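Local coordinates for breast cancer anti-estrogen resistance protein 1 (PDB 5W93), which acts as a docking protein that coordinates tyrosine kinase-based signalling in cell adhesion, its C-terminal FAT-like domain binding the LD1 motif of paxillin, at residues 68-71 and 75-78. The protein carries 2 engineered substitutions. Residues are numbered along the deposited sequence; the frame is centred on the assembly and turned at random.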
loop_
_atom_site.group_PDB
_atom_site.type_symbol
_atom_site.label_atom_id
_atom_site.label_comp_id
_atom_site.label_asym_id
_atom_site.label_seq_id
_atom_site.Cartn_x
_atom_site.Cartn_y
_atom_site.Cartn_z
ATOM N N ARG A 68 2.111 17.469 -2.787
ATOM C CA ARG A 68 1.873 18.541 -3.734
ATOM C C ARG A 68 1.596 19.875 -3.041
ATOM O O ARG A 68 1.848 20.934 -3.606
ATOM C CB ARG A 68 0.717 18.179 -4.655
ATOM C CG ARG A 68 1.112 17.183 -5.735
ATOM C CD ARG A 68 0.211 17.305 -6.942
ATOM N NE ARG A 68 -1.058 16.612 -6.767
ATOM C CZ ARG A 68 -2.134 16.822 -7.522
ATOM N NH1 ARG A 68 -2.112 17.729 -8.494
ATOM N NH2 ARG A 68 -3.244 16.136 -7.295
ATOM N N GLN A 69 1.095 19.812 -1.812
ATOM C CA GLN A 69 0.607 21.008 -1.129
ATOM C C GLN A 69 1.432 21.432 0.082
ATOM O O GLN A 69 1.209 22.503 0.652
ATOM C CB GLN A 69 -0.835 20.786 -0.684
ATOM C CG GLN A 69 -1.801 20.573 -1.815
ATOM C CD GLN A 69 -3.191 20.341 -1.295
ATOM O OE1 GLN A 69 -3.576 19.207 -1.006
ATOM N NE2 GLN A 69 -3.943 21.416 -1.134
ATOM N N ALA A 70 2.370 20.591 0.494
ATOM C CA ALA A 70 3.212 20.924 1.634
ATOM C C ALA A 70 4.244 21.979 1.220
ATOM O O ALA A 70 4.755 21.951 0.098
ATOM C CB ALA A 70 3.894 19.676 2.170
ATOM N N LYS A 71 4.529 22.914 2.120
ATOM C CA LYS A 71 5.498 23.977 1.845
ATOM C C LYS A 71 6.923 23.549 2.188
ATOM O O LYS A 71 7.868 23.858 1.459
ATOM C CB LYS A 71 5.130 25.255 2.626
ATOM C CG LYS A 71 3.804 25.869 2.229
ATOM C CD LYS A 71 3.704 25.998 0.715
ATOM C CE LYS A 71 2.356 26.548 0.285
ATOM N NZ LYS A 71 2.208 26.482 -1.189
ATOM N N VAL A 75 9.245 17.958 4.454
ATOM C CA VAL A 75 7.946 17.302 4.368
ATOM C C VAL A 75 7.720 16.752 2.960
ATOM O O VAL A 75 7.346 15.598 2.799
ATOM C CB VAL A 75 6.781 18.258 4.741
ATOM C CG1 VAL A 75 5.435 17.557 4.542
ATOM C CG2 VAL A 75 6.935 18.727 6.186
ATOM N N ARG A 76 7.947 17.580 1.945
ATOM C CA ARG A 76 7.746 17.160 0.565
ATOM C C ARG A 76 8.604 15.947 0.237
ATOM O O ARG A 76 8.151 15.017 -0.428
ATOM C CB ARG A 76 8.063 18.303 -0.407
ATOM C CG ARG A 76 7.005 19.420 -0.442
ATOM C CD ARG A 76 7.376 20.506 -1.445
ATOM N NE ARG A 76 7.006 20.154 -2.812
ATOM C CZ ARG A 76 5.823 20.415 -3.367
ATOM N NH1 ARG A 76 4.867 21.036 -2.665
ATOM N NH2 ARG A 76 5.591 20.050 -4.623
ATOM N N SER A 77 9.843 15.978 0.713
ATOM C CA SER A 77 10.814 14.911 0.482
ATOM C C SER A 77 10.409 13.578 1.068
ATOM O O SER A 77 10.421 12.555 0.374
ATOM C CB SER A 77 12.177 15.301 1.061
ATOM O OG SER A 77 12.862 16.122 0.145
ATOM N N GLN A 78 10.096 13.586 2.356
ATOM C CA GLN A 78 9.665 12.376 3.034
ATOM C C GLN A 78 8.386 11.793 2.423
ATOM O O GLN A 78 8.325 10.604 2.149
ATOM C CB GLN A 78 9.455 12.653 4.521
ATOM C CG GLN A 78 10.747 12.881 5.309
ATOM C CD GLN A 78 11.441 11.583 5.663
ATOM O OE1 GLN A 78 10.803 10.531 5.754
ATOM N NE2 GLN A 78 12.757 11.644 5.857
HETATM O O HOH W 1 2.958 21.114 -6.033
#
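A70 and R76 bring the two backbones closest, their CA atoms 6.0 Å apart, where helix 42-69 ends and the chain turns into helix 73-102. This is an interhelical connection of the four-helix bundle formed by the FAT-like C-terminal domain of p130Cas. The backbone leaves the helical region at A70 (psi 142°), while 75-78 is regular helix. Both A70 and V75 direct their CB atoms across the gap, and A70 CB meets V75 CG1 at 3.5 Å, an apolar contact on the buried side of the turn. Helix 5-37 covers that side: D7 and L11 touch V75, and the D7 carboxylate accepts a hydrogen bond from K71 N.

The polar half of the contact belongs to R76. Its CG lies anti to its carbonyl carbon, and a bend at chi3 (82°) turns the guanidinium back over the end of the preceding helix. There NH1 donates to two main-chain oxygens. The bond to A70 O is 2.9 Å long and has matched planes: the oxygen lies in the guanidinium plane, and NH1 lies in the carbonyl plane. NH1 approaches R68 O differently, at 3.2 Å from above its carbonyl plane, with a C=O...N angle of 95°. One side-chain nitrogen thus links a carbonyl of the last turn of helix 42-69 (R68), where a helix C-terminus would be expected to favour a positive charge, to one just beyond it (A70). A water in the guanidinium plane bridges R68 and R76, donating to R68 O at 2.7 Å and accepting from R76 NH2 at 3.2 Å.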